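Imine reductase (Bacillus cereus, PDB 4D3D) catalyses the NADPH-dependent reduction of imines, turning the cyclic imine 2-methylpyrroline into its amine with S selectivity. Local coordinates at residues B[25-30]-B[81-86]; B[30-35]-B[139-144]; B[110-115]-B[182-187]; B[150-155]-B[174-179]; B[248-253]-B[294-299]. All blocks are in the same frame, centred on the assembly; numbering follows the deposited sequence.

How the interactions relate
Interactions 1 and 2, with centres about 11 Å apart, share Gly-30 within a GxGxxG pattern (Gly-28, Gly-30, Gly-33) that probably forms part of the NADPH site. Interaction 4 belongs to the far end of the same sheet, about 19 Å from interaction 1 between centres. Interaction 3 links the two regions: Ser-111 OG and Leu-110 N probably bond to Leu-85 O and Leu-83 O of interaction 1, and Ala-183 N to Ser-154 OG of interaction 4. Interaction 5 stands apart in the C-terminal helical domain, its centre about 32 Å from that of interaction 3; a bound hexaethylene glycol derivative lies about 4 Å from the Asp-250 side chain. Interactions 3, 4 and 5 reach the second subunit.

Interaction 1 (B[25-30]-B[81-86])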
# COMPACT_ATOMS: atom_id res chain seq x y z
N THR B 25 19.74 -33.93 -3.59
CA THR B 25 19.63 -33.80 -5.04
C THR B 25 19.00 -32.45 -5.37
O THR B 25 18.00 -32.04 -4.72
CB THR B 25 18.76 -34.94 -5.62
OG1 THR B 25 19.45 -36.18 -5.47
CG2 THR B 25 18.43 -34.71 -7.08
N VAL B 26 19.51 -31.76 -6.40
CA VAL B 26 18.93 -30.50 -6.90
C VAL B 26 18.60 -30.74 -8.36
O VAL B 26 19.48 -31.07 -9.17
CB VAL B 26 19.87 -29.30 -6.74
CG1 VAL B 26 19.30 -28.06 -7.38
CG2 VAL B 26 20.18 -29.09 -5.27
N ILE B 27 17.32 -30.60 -8.69
CA ILE B 27 16.83 -30.71 -10.02
C ILE B 27 16.37 -29.35 -10.47
O ILE B 27 15.53 -28.68 -9.85
CB ILE B 27 15.67 -31.72 -10.15
CG1 ILE B 27 16.15 -33.17 -10.01
CG2 ILE B 27 14.97 -31.54 -11.51
CD1 ILE B 27 15.08 -34.19 -9.85
N GLY B 28 16.95 -28.87 -11.57
CA GLY B 28 16.68 -27.52 -12.06
C GLY B 28 17.83 -26.57 -11.73
O GLY B 28 18.13 -26.29 -10.56
N LEU B 29 18.55 -26.13 -12.77
CA LEU B 29 19.85 -25.42 -12.55
C LEU B 29 19.79 -24.03 -13.18
O LEU B 29 20.77 -23.58 -13.79
CB LEU B 29 21.00 -26.26 -13.09
CG LEU B 29 21.15 -27.63 -12.39
CD1 LEU B 29 22.20 -28.53 -13.06
CD2 LEU B 29 21.49 -27.45 -10.89
N GLY B 30 18.67 -23.33 -12.98
CA GLY B 30 18.65 -21.88 -13.15
C GLY B 30 19.50 -21.24 -12.08
O GLY B 30 20.16 -21.93 -11.30
N VAL B 81 14.86 -34.15 -2.55
CA VAL B 81 15.01 -33.66 -3.93
C VAL B 81 14.49 -32.24 -3.94
O VAL B 81 13.30 -32.02 -3.76
CB VAL B 81 14.19 -34.54 -4.87
CG1 VAL B 81 14.30 -34.01 -6.29
CG2 VAL B 81 14.60 -36.01 -4.73
N ILE B 82 15.39 -31.27 -4.14
CA ILE B 82 14.97 -29.87 -4.32
C ILE B 82 14.57 -29.61 -5.78
O ILE B 82 15.37 -29.85 -6.67
CB ILE B 82 16.10 -28.91 -3.92
CG1 ILE B 82 16.68 -29.16 -2.51
CG2 ILE B 82 15.66 -27.45 -4.10
CD1 ILE B 82 15.72 -29.30 -1.42
N LEU B 83 13.34 -29.18 -6.04
CA LEU B 83 12.92 -28.89 -7.38
C LEU B 83 12.95 -27.36 -7.55
O LEU B 83 12.05 -26.66 -7.12
CB LEU B 83 11.52 -29.41 -7.61
CG LEU B 83 11.35 -30.92 -7.46
CD1 LEU B 83 9.92 -31.28 -7.69
CD2 LEU B 83 12.15 -31.63 -8.53
N SER B 84 14.02 -26.87 -8.13
CA SER B 84 14.16 -25.46 -8.41
C SER B 84 13.86 -25.28 -9.91
O SER B 84 14.76 -25.13 -10.74
CB SER B 84 15.58 -25.04 -7.99
OG SER B 84 16.60 -26.04 -8.22
N LEU B 85 12.60 -25.42 -10.27
CA LEU B 85 12.17 -25.40 -11.62
C LEU B 85 11.49 -24.04 -11.90
O LEU B 85 11.06 -23.34 -11.00
CB LEU B 85 11.16 -26.53 -11.86
CG LEU B 85 11.63 -27.94 -11.45
CD1 LEU B 85 10.52 -29.01 -11.59
CD2 LEU B 85 12.83 -28.32 -12.29
N THR B 86 11.22 -23.79 -13.15
CA THR B 86 10.61 -22.51 -13.51
C THR B 86 9.08 -22.49 -13.29
O THR B 86 8.52 -21.43 -13.12
CB THR B 86 10.92 -22.13 -14.99
OG1 THR B 86 10.47 -23.17 -15.86
CG2 THR B 86 12.41 -21.86 -15.24
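Ile-27 meets three side chains of 81-86 on one face of the parallel pair made by strands 25-27 and 81-83. Its terminal methyl CD1 lies 3.6 Å from Val-81 CG1, and its branch point CB sits 3.9 Å from Leu-83 CD2. CG1 lies beside the backbone N (chi1 -72°), which carries the long branch back toward Val-81 and turns CG2 forward to Leu-85 CD2. Leu-83 and Leu-85 both run alongside Ile-27, pointing the same way. Beneath this layer the backbones are joined by Ile-82 N to Thr-25 O (2.8 Å), Ile-27 N to Ile-82 O (2.9 Å) and Ser-84 N to Ile-27 O (2.9 Å). Past the strand end, Gly-28 takes a positive phi (103°), and its CA comes 3.3 Å from Ser-84 O in a CH...O contact. At the polar edge, Ser-84 OG donates to Gly-28 O over 2.8 Å, tilted from the carbonyl plane, a bond conditional on one of two modelled conformers. Gly-28 and Gly-30 belong to the glycine-rich turn of a probable Rossmann-type dinucleotide motif. The pair lies inside the sheet, between strand 46-50 beside 25-27 and strand 106-109 beside 81-83, while helix 88-95 packs on Ile-27, Leu-83 and Leu-85.

Interaction 2 (B[30-35]-B[139-144])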
# COMPACT_ATOMS: atom_id res chain seq x y z
N GLY B 30 18.67 -23.33 -12.98
CA GLY B 30 18.65 -21.88 -13.15
C GLY B 30 19.50 -21.24 -12.08
O GLY B 30 20.16 -21.93 -11.30
N PRO B 31 19.49 -19.92 -12.00
CA PRO B 31 20.29 -19.19 -11.01
C PRO B 31 20.01 -19.58 -9.57
O PRO B 31 20.94 -19.65 -8.76
CB PRO B 31 19.87 -17.73 -11.23
CG PRO B 31 19.50 -17.68 -12.67
CD PRO B 31 18.91 -19.02 -13.02
N MET B 32 18.72 -19.78 -9.26
CA MET B 32 18.35 -20.22 -7.89
C MET B 32 18.90 -21.61 -7.56
O MET B 32 19.55 -21.79 -6.55
CB MET B 32 16.83 -20.16 -7.69
CG MET B 32 16.40 -20.34 -6.24
SD MET B 32 17.13 -19.18 -5.06
CE MET B 32 16.09 -17.75 -5.38
N GLY B 33 18.65 -22.57 -8.44
CA GLY B 33 19.18 -23.94 -8.28
C GLY B 33 20.71 -23.97 -8.16
O GLY B 33 21.27 -24.70 -7.32
N GLN B 34 21.37 -23.18 -9.00
CA GLN B 34 22.84 -23.08 -8.91
C GLN B 34 23.32 -22.50 -7.59
O GLN B 34 24.31 -23.01 -7.01
CB GLN B 34 23.40 -22.30 -10.12
CG GLN B 34 23.24 -23.02 -11.46
CD GLN B 34 23.82 -22.22 -12.62
OE1 GLN B 34 24.51 -21.21 -12.42
NE2 GLN B 34 23.51 -22.65 -13.84
N ALA B 35 22.65 -21.47 -7.08
CA ALA B 35 23.08 -20.87 -5.84
C ALA B 35 22.89 -21.82 -4.68
O ALA B 35 23.66 -21.85 -3.72
CB ALA B 35 22.32 -19.57 -5.55
N VAL B 139 13.92 -14.30 -1.15
CA VAL B 139 15.17 -13.59 -1.53
C VAL B 139 15.65 -14.00 -2.94
O VAL B 139 15.24 -15.05 -3.50
CB VAL B 139 16.30 -13.82 -0.51
CG1 VAL B 139 15.95 -13.27 0.91
CG2 VAL B 139 16.70 -15.31 -0.43
N PRO B 140 16.53 -13.18 -3.56
CA PRO B 140 17.07 -13.58 -4.84
C PRO B 140 18.20 -14.59 -4.58
O PRO B 140 18.57 -14.78 -3.41
CB PRO B 140 17.62 -12.28 -5.42
CG PRO B 140 17.89 -11.40 -4.24
CD PRO B 140 16.94 -11.81 -3.15
N PRO B 141 18.77 -15.17 -5.65
CA PRO B 141 19.85 -16.14 -5.46
C PRO B 141 21.00 -15.67 -4.57
O PRO B 141 21.53 -16.47 -3.81
CB PRO B 141 20.29 -16.44 -6.90
CG PRO B 141 19.02 -16.38 -7.67
CD PRO B 141 18.28 -15.18 -7.06
N SER B 142 21.33 -14.37 -4.60
CA SER B 142 22.38 -13.80 -3.73
C SER B 142 22.09 -13.90 -2.23
O SER B 142 23.01 -13.88 -1.43
CB SER B 142 22.60 -12.31 -4.07
OG SER B 142 21.44 -11.52 -3.80
N GLY B 143 20.82 -14.07 -1.84
CA GLY B 143 20.45 -14.26 -0.44
C GLY B 143 20.56 -15.70 0.09
O GLY B 143 20.45 -15.93 1.28
N ILE B 144 20.80 -16.67 -0.80
CA ILE B 144 20.98 -18.07 -0.38
C ILE B 144 22.30 -18.24 0.40
O ILE B 144 23.35 -17.68 0.03
CB ILE B 144 20.92 -19.03 -1.58
CG1 ILE B 144 19.59 -18.88 -2.34
CG2 ILE B 144 21.14 -20.47 -1.12
CD1 ILE B 144 18.32 -19.15 -1.53
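Met-32 and Ala-35, in the first turn of the helix that follows the glycine-rich turn of the probable Rossmann motif, pack on Pro-141 and Ile-144 of the loop between strands 131-137 and 149-155. The contact is made by van der Waals packing, part of it against backbone carbonyls, while several backbone N-H groups bond within their own segment: Gln-34 N with Gly-30 O and Ala-35 N with Pro-31 O in the helix, Gly-143 N with Pro-140 O and Ile-144 N with Pro-141 O in the short 3-10 turn.

Among the aliphatic contacts, Pro-141 CG packs 3.9 Å from Pro-31 CB, beside the backbone at Met-32. Ala-35 CB lies 3.6 Å from Pro-141 O, with Pro-141 CB (4.0 Å) and Ile-144 CB (4.2 Å) as its aliphatic neighbours. Ile-144 continues along the helix to Met-36 and Val-39.

The sulfur contact is separate. Met-32 leaves the helix with CG trans to the backbone N (chi1 -169°), then bends at the next two torsions, crossing Ile-144 at about a right angle and placing SD 3.7 Å from both CG1 and CD1 of Ile-144. Beyond the sulfur, the chain ends over the loop backbone: the methyl CE lies 3.8 Å from Pro-141 CD and 3.4 Å from the carbonyl oxygen of Val-139.

Interaction 3 (B[110-115]-B[182-187]); sequences LSSDTP and LAMLYY
The Tyr-187 ring meets Ser-112 obliquely, its CE2 lying 3.9 Å from Ser-112 OG. Tyr-187 CG stands trans to the backbone N (chi1 -169°), which swings the ring from the helix toward the 110-115 loop. The Tyr-186 ring has Leu-182 O at its edge, in the ring plane, and looks away from that loop, making a cation-pi contact with Arg-176 and an edge-to-face contact with Tyr-221 of the second subunit. Between loop and helix lies Met-184, bent at its second and third torsions so that it folds under the loop backbone. Its CB and CG pack 3.4 and 3.5 Å from Asp-113 O, while SD lies 3.9 Å from Ser-111 O; the position of the methyl CE is doubtful. Farther along, Pro-115 CG rests 3.8 Å from Leu-185 CA. Within the loop, Thr-114 N donates to Asp-113 OD1 (2.8 Å) on its anti lone pair, helping to hold the turn before helix 115-127. Thr-114 OG1 caps that helix at Lys-117 N and bonds to Glu-268 of the second subunit. The contact joins the loop after strand 106-109 in the nucleotide-binding domain to the start of the long helix 182-210, with strand 131-137 and helix 88-95 alongside.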
# COMPACT_ATOMS: atom_id res chain seq x y z
N LEU B 110 9.90 -25.38 -5.21
CA LEU B 110 10.10 -23.92 -5.05
C LEU B 110 9.51 -23.05 -6.13
O LEU B 110 9.67 -21.86 -6.09
CB LEU B 110 11.59 -23.63 -4.95
CG LEU B 110 12.35 -24.44 -3.89
CD1 LEU B 110 13.87 -24.21 -4.03
CD2 LEU B 110 11.91 -24.17 -2.48
N SER B 111 8.78 -23.57 -7.11
CA SER B 111 8.20 -22.72 -8.14
C SER B 111 7.19 -21.74 -7.50
O SER B 111 6.36 -22.17 -6.69
CB SER B 111 7.46 -23.57 -9.15
OG SER B 111 8.35 -24.46 -9.89
N SER B 112 7.21 -20.46 -7.90
CA SER B 112 6.14 -19.51 -7.52
C SER B 112 4.89 -19.69 -8.37
O SER B 112 4.91 -19.59 -9.62
CB SER B 112 6.70 -18.05 -7.59
OG SER B 112 5.73 -17.11 -7.16
N ASP B 113 3.79 -19.97 -7.69
CA ASP B 113 2.51 -20.15 -8.27
C ASP B 113 1.46 -20.02 -7.16
O ASP B 113 1.76 -19.45 -6.07
CB ASP B 113 2.42 -21.53 -9.04
CG ASP B 113 1.48 -21.48 -10.24
OD1 ASP B 113 0.29 -20.96 -10.25
OD2 ASP B 113 1.88 -22.02 -11.29
N THR B 114 0.24 -20.37 -7.53
CA THR B 114 -0.88 -20.20 -6.72
C THR B 114 -0.86 -21.30 -5.60
O THR B 114 -0.22 -22.38 -5.71
CB THR B 114 -2.17 -20.25 -7.48
OG1 THR B 114 -2.50 -21.58 -7.93
CG2 THR B 114 -2.18 -19.25 -8.70
N PRO B 115 -1.65 -21.05 -4.57
CA PRO B 115 -1.86 -22.08 -3.53
C PRO B 115 -2.46 -23.35 -4.15
O PRO B 115 -2.07 -24.44 -3.76
CB PRO B 115 -2.85 -21.38 -2.61
CG PRO B 115 -2.49 -19.90 -2.71
CD PRO B 115 -2.20 -19.71 -4.17
N LEU B 182 -0.21 -23.06 1.75
CA LEU B 182 0.08 -21.88 2.60
C LEU B 182 1.36 -21.13 2.34
O LEU B 182 1.38 -19.88 2.38
CB LEU B 182 -0.00 -22.25 4.12
CG LEU B 182 -1.34 -22.70 4.62
CD1 LEU B 182 -1.16 -23.20 6.04
CD2 LEU B 182 -2.38 -21.58 4.63
N ALA B 183 2.45 -21.83 1.98
CA ALA B 183 3.66 -21.16 1.62
C ALA B 183 3.46 -20.22 0.44
O ALA B 183 3.99 -19.08 0.45
CB ALA B 183 4.75 -22.15 1.30
N MET B 184 2.63 -20.61 -0.52
CA MET B 184 2.33 -19.75 -1.66
C MET B 184 1.32 -18.63 -1.27
O MET B 184 1.39 -17.50 -1.79
CB MET B 184 1.83 -20.55 -2.85
CG MET B 184 2.90 -21.53 -3.45
SD MET B 184 4.67 -21.07 -3.32
CE MET B 184 4.21 -19.86 -4.35
N LEU B 185 0.40 -18.97 -0.40
CA LEU B 185 -0.62 -18.02 0.04
C LEU B 185 0.04 -16.80 0.66
O LEU B 185 -0.20 -15.67 0.20
CB LEU B 185 -1.60 -18.61 1.00
CG LEU B 185 -2.68 -17.56 1.49
CD1 LEU B 185 -3.68 -17.12 0.43
CD2 LEU B 185 -3.30 -18.19 2.70
N TYR B 186 0.87 -17.02 1.64
CA TYR B 186 1.53 -15.89 2.36
C TYR B 186 2.43 -15.04 1.42
O TYR B 186 2.41 -13.82 1.42
CB TYR B 186 2.33 -16.36 3.53
CG TYR B 186 1.48 -16.73 4.77
CD1 TYR B 186 0.95 -18.00 4.95
CD2 TYR B 186 1.16 -15.76 5.74
CE1 TYR B 186 0.17 -18.32 6.06
CE2 TYR B 186 0.36 -16.08 6.84
CZ TYR B 186 -0.12 -17.34 7.01
OH TYR B 186 -0.87 -17.65 8.15
N TYR B 187 3.17 -15.72 0.51
CA TYR B 187 3.95 -15.03 -0.48
C TYR B 187 3.11 -14.14 -1.43
O TYR B 187 3.38 -12.92 -1.59
CB TYR B 187 4.70 -16.10 -1.31
CG TYR B 187 5.75 -15.43 -2.20
CD1 TYR B 187 7.03 -15.14 -1.73
CD2 TYR B 187 5.41 -15.06 -3.47
CE1 TYR B 187 7.96 -14.51 -2.55
CE2 TYR B 187 6.32 -14.45 -4.32
CZ TYR B 187 7.55 -14.14 -3.86
OH TYR B 187 8.43 -13.52 -4.75

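Interaction 4 (B[150-155]-B[174-179])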
# COMPACT_ATOMS: atom_id res chain seq x y z
N TYR B 150 14.77 -15.53 4.57
CA TYR B 150 13.70 -16.46 4.98
C TYR B 150 13.03 -17.10 3.77
O TYR B 150 12.88 -16.48 2.70
CB TYR B 150 12.65 -15.75 5.87
CG TYR B 150 13.09 -15.63 7.32
CD1 TYR B 150 13.97 -14.62 7.69
CD2 TYR B 150 12.66 -16.56 8.29
CE1 TYR B 150 14.42 -14.52 9.00
CE2 TYR B 150 13.10 -16.46 9.61
CZ TYR B 150 13.97 -15.43 9.95
OH TYR B 150 14.42 -15.33 11.23
N THR B 151 12.60 -18.33 3.95
CA THR B 151 11.70 -19.03 2.99
C THR B 151 10.47 -19.53 3.73
O THR B 151 10.55 -20.08 4.87
CB THR B 151 12.47 -20.22 2.43
OG1 THR B 151 13.62 -19.74 1.70
CG2 THR B 151 11.62 -21.09 1.52
N TYR B 152 9.28 -19.30 3.19
CA TYR B 152 8.05 -19.86 3.74
C TYR B 152 7.97 -21.34 3.39
O TYR B 152 8.22 -21.70 2.27
CB TYR B 152 6.82 -19.22 3.09
CG TYR B 152 6.63 -17.74 3.34
CD1 TYR B 152 6.46 -17.27 4.61
CD2 TYR B 152 6.57 -16.84 2.30
CE1 TYR B 152 6.27 -15.92 4.86
CE2 TYR B 152 6.38 -15.47 2.56
CZ TYR B 152 6.28 -15.03 3.85
OH TYR B 152 6.07 -13.67 4.19
N TYR B 153 7.59 -22.19 4.34
CA TYR B 153 7.38 -23.58 4.08
C TYR B 153 6.08 -24.07 4.57
O TYR B 153 5.50 -23.60 5.56
CB TYR B 153 8.50 -24.39 4.77
CG TYR B 153 9.85 -24.33 4.09
CD1 TYR B 153 10.04 -24.89 2.86
CD2 TYR B 153 10.90 -23.61 4.67
CE1 TYR B 153 11.27 -24.84 2.23
CE2 TYR B 153 12.15 -23.54 4.05
CZ TYR B 153 12.34 -24.14 2.83
OH TYR B 153 13.53 -24.12 2.14
N SER B 154 5.46 -24.99 3.82
CA SER B 154 4.22 -25.62 4.28
C SER B 154 4.07 -27.04 3.74
O SER B 154 4.74 -27.41 2.76
CB SER B 154 2.95 -24.82 3.96
OG SER B 154 2.73 -24.69 2.58
N GLY B 155 3.18 -27.79 4.36
CA GLY B 155 3.08 -29.24 4.06
C GLY B 155 3.13 -30.02 5.40
O GLY B 155 2.99 -29.47 6.48
N ASP B 174 10.34 -20.32 7.74
CA ASP B 174 9.13 -19.91 8.38
C ASP B 174 8.06 -20.89 8.01
O ASP B 174 7.41 -20.77 7.00
CB ASP B 174 8.79 -18.46 7.98
CG ASP B 174 7.48 -17.92 8.66
OD1 ASP B 174 6.79 -18.63 9.40
OD2 ASP B 174 7.13 -16.75 8.35
N TYR B 175 7.85 -21.91 8.85
CA TYR B 175 6.86 -22.92 8.60
C TYR B 175 5.45 -22.37 8.90
O TYR B 175 5.17 -21.96 10.03
CB TYR B 175 7.09 -24.18 9.48
CG TYR B 175 6.05 -25.25 9.30
CD1 TYR B 175 6.04 -26.09 8.14
CD2 TYR B 175 5.04 -25.42 10.21
CE1 TYR B 175 5.09 -27.08 8.01
CE2 TYR B 175 4.04 -26.38 10.04
CZ TYR B 175 4.07 -27.22 8.95
OH TYR B 175 3.08 -28.19 8.85
N ARG B 176 4.58 -22.37 7.93
CA ARG B 176 3.22 -21.79 8.08
C ARG B 176 2.06 -22.73 8.33
O ARG B 176 0.92 -22.27 8.59
CB ARG B 176 2.85 -21.05 6.78
CG ARG B 176 3.82 -19.99 6.42
CD ARG B 176 3.82 -18.68 7.21
NE ARG B 176 4.09 -18.81 8.61
CZ ARG B 176 3.28 -18.62 9.64
NH1 ARG B 176 1.99 -18.25 9.57
NH2 ARG B 176 3.78 -18.85 10.81
N GLY B 177 2.25 -24.03 8.26
CA GLY B 177 1.14 -24.98 8.50
C GLY B 177 1.09 -26.17 7.56
O GLY B 177 1.95 -26.27 6.68
N GLU B 178 0.08 -27.00 7.77
CA GLU B 178 0.05 -28.31 7.09
C GLU B 178 -0.44 -28.22 5.63
O GLU B 178 -0.04 -29.06 4.82
CB GLU B 178 -0.73 -29.35 7.89
CG GLU B 178 -0.10 -29.79 9.20
CD GLU B 178 0.41 -31.25 9.28
OE1 GLU B 178 -0.03 -32.20 8.60
OE2 GLU B 178 1.28 -31.46 10.09
N ASP B 179 -1.25 -27.25 5.30
CA ASP B 179 -1.79 -27.13 3.94
C ASP B 179 -0.64 -26.76 3.04
O ASP B 179 0.00 -25.72 3.22
CB ASP B 179 -2.87 -26.01 3.95
CG ASP B 179 -3.26 -25.49 2.59
OD1 ASP B 179 -3.18 -26.17 1.55
OD2 ASP B 179 -3.84 -24.38 2.55
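Tyr-175 closes the tight end of this contact by donating from OH to Gly-155 O over 2.7 Å, nearly in line with the carbonyl. Its ring lies along the backbone of 153-155, with Gly-177 N over one face toward its rim and Gly-155 O at the edge. Before this, the parallel strands are joined by Asp-174 N to Thr-151 O (2.9 Å), Tyr-153 N to Asp-174 O (3.0 Å) and Arg-176 N to Tyr-153 O (2.8 Å), the middle donor standing well above its carbonyl plane. Gly-155 and Gly-177 both have strongly positive phi, and Gly-155 N binds Gly-177 O at 3.0 Å. Packing is looser at the other end, where the exposed Tyr-150 approaches Asp-174 only through CD2 and CB, 4.3 Å apart. Helix 157-170 connects the two strands in a beta-alpha-beta crossover at the sheet edge. On the sheet side carrying Tyr-152, Asp-174 OD2 lies at the ring edge, 3.7 Å from CE1, while Arg-176 NE makes a salt bridge to OD1 (2.8 Å) from above the carboxylate plane. With OD2 bonded to Tyr-221 OH of the second subunit, both oxygens of Asp-174 have a partner, and the pairing with Arg-176 probably keeps the acid ionised.

Interaction 5 (B[248-253]-B[294-299]); sequences DVDRLA and DSFTSL
A single carboxylate, that of Asp-250, grips two consecutive residues of the opposite loop, each oxygen using its syn lone pair. OD1 receives Ser-295 OG at 2.8 Å, and OD2 receives Phe-296 N at 2.8 Å in an almost straight bond (169°). Asp-250 reaches them because CG sits between its own backbone N and carbonyl carbon (chi1 79°), turned in toward the loop. OD1 has a further donor in Tyr-236 OH, so the carboxylate is held by three bonds, an arrangement consistent with its staying ionised. OD2 also lies 3.3 Å from Phe-296 CD1 at the ring edge, with carboxylate and ring planes 68° apart.

Ser-295 is also bonded within its own loop. Its OG accepts from Thr-297 N at 3.2 Å, an ST turn, and its carbonyl oxygen takes both Ser-298 N and Ser-298 OG. This bonding shapes the short 3-10 turn. Separately, Leu-252 N, in the first residue of its helix, donates to Asp-294 O at 2.7 Å, so that the loop supplies an acceptor for the helix start. Leu-252 then spreads into the apolar layer: CD1 lies 4.0 Å from Phe-296 CB and 3.9 Å from Leu-299 CD1.

A bound hexaethylene glycol derivative touches neighbouring Val-249, and the pocket it occupies includes Tyr-236. The contact ties the start of helix 252-268 to the loop after helix 274-288, whose Phe-283 and Met-287 pack on Leu-252; helix 215-242 flanks it through Tyr-236, and Trp-195 of the second subunit meets Phe-296 edge-to-face.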
# COMPACT_ATOMS: atom_id res chain seq x y z
N ASP B 248 -17.62 4.02 13.94
CA ASP B 248 -17.30 4.87 15.10
C ASP B 248 -16.08 5.77 14.95
O ASP B 248 -16.04 6.83 15.56
CB ASP B 248 -17.23 4.04 16.37
CG ASP B 248 -16.22 2.90 16.29
OD1 ASP B 248 -15.98 2.35 15.20
OD2 ASP B 248 -15.71 2.51 17.33
N VAL B 249 -15.07 5.39 14.15
CA VAL B 249 -13.90 6.20 13.87
C VAL B 249 -13.81 6.63 12.44
O VAL B 249 -13.00 7.46 12.09
CB VAL B 249 -12.59 5.51 14.34
CG1 VAL B 249 -12.70 5.10 15.81
CG2 VAL B 249 -12.29 4.24 13.51
N ASP B 250 -14.63 6.04 11.56
CA ASP B 250 -14.59 6.42 10.18
C ASP B 250 -15.89 5.92 9.46
O ASP B 250 -16.44 4.93 9.84
CB ASP B 250 -13.35 5.87 9.40
CG ASP B 250 -13.52 4.37 8.99
OD1 ASP B 250 -13.39 3.45 9.79
OD2 ASP B 250 -13.92 4.15 7.81
N ARG B 251 -16.34 6.71 8.49
CA ARG B 251 -17.57 6.34 7.74
C ARG B 251 -17.24 6.24 6.23
O ARG B 251 -16.56 7.07 5.61
CB ARG B 251 -18.68 7.38 7.99
CG ARG B 251 -19.18 7.17 9.46
CD ARG B 251 -20.47 7.80 9.83
NE ARG B 251 -20.70 7.70 11.30
CZ ARG B 251 -21.35 6.75 11.99
NH1 ARG B 251 -21.82 5.62 11.46
NH2 ARG B 251 -21.45 6.91 13.31
N LEU B 252 -17.79 5.19 5.61
CA LEU B 252 -17.52 4.98 4.16
C LEU B 252 -17.83 6.19 3.30
O LEU B 252 -17.15 6.51 2.36
CB LEU B 252 -18.31 3.77 3.64
CG LEU B 252 -18.00 3.33 2.22
CD1 LEU B 252 -16.54 2.89 2.08
CD2 LEU B 252 -18.92 2.22 1.75
N ALA B 253 -18.95 6.91 3.57
CA ALA B 253 -19.32 8.05 2.75
C ALA B 253 -18.23 9.10 2.76
O ALA B 253 -18.00 9.77 1.75
CB ALA B 253 -20.63 8.65 3.28
N ASP B 294 -21.03 2.62 7.64
CA ASP B 294 -20.03 1.69 8.17
C ASP B 294 -18.59 2.12 7.92
O ASP B 294 -18.34 3.05 7.12
CB ASP B 294 -20.18 0.35 7.47
CG ASP B 294 -21.52 -0.34 7.67
OD1 ASP B 294 -22.31 0.00 8.59
OD2 ASP B 294 -21.76 -1.33 6.93
N SER B 295 -17.65 1.49 8.62
CA SER B 295 -16.22 1.68 8.35
C SER B 295 -15.92 1.29 6.93
O SER B 295 -16.64 0.42 6.31
CB SER B 295 -15.40 0.77 9.25
OG SER B 295 -14.02 0.90 8.95
N PHE B 296 -14.95 1.97 6.32
CA PHE B 296 -14.41 1.48 5.00
C PHE B 296 -13.96 0.06 4.99
O PHE B 296 -13.85 -0.51 3.88
CB PHE B 296 -13.35 2.43 4.46
CG PHE B 296 -11.94 2.13 4.94
CD1 PHE B 296 -11.46 2.63 6.13
CD2 PHE B 296 -11.08 1.39 4.14
CE1 PHE B 296 -10.16 2.37 6.53
CE2 PHE B 296 -9.79 1.12 4.53
CZ PHE B 296 -9.32 1.62 5.73
N THR B 297 -13.75 -0.57 6.14
CA THR B 297 -13.38 -2.01 6.20
C THR B 297 -14.49 -2.87 5.62
O THR B 297 -14.26 -3.98 5.20
CB THR B 297 -12.97 -2.49 7.59
OG1 THR B 297 -14.05 -2.34 8.51
CG2 THR B 297 -11.77 -1.76 8.06
N SER B 298 -15.69 -2.31 5.59
CA SER B 298 -16.83 -2.99 5.01
C SER B 298 -16.59 -3.32 3.53
O SER B 298 -17.32 -4.19 2.99
CB SER B 298 -18.14 -2.18 5.16
OG SER B 298 -18.14 -0.96 4.45
N LEU B 299 -15.70 -2.62 2.86
CA LEU B 299 -15.32 -2.95 1.47
C LEU B 299 -14.73 -4.36 1.27
O LEU B 299 -14.76 -4.86 0.13
CB LEU B 299 -14.44 -1.90 0.84
CG LEU B 299 -14.98 -0.46 0.77
CD1 LEU B 299 -13.96 0.54 0.31
CD2 LEU B 299 -16.22 -0.43 -0.12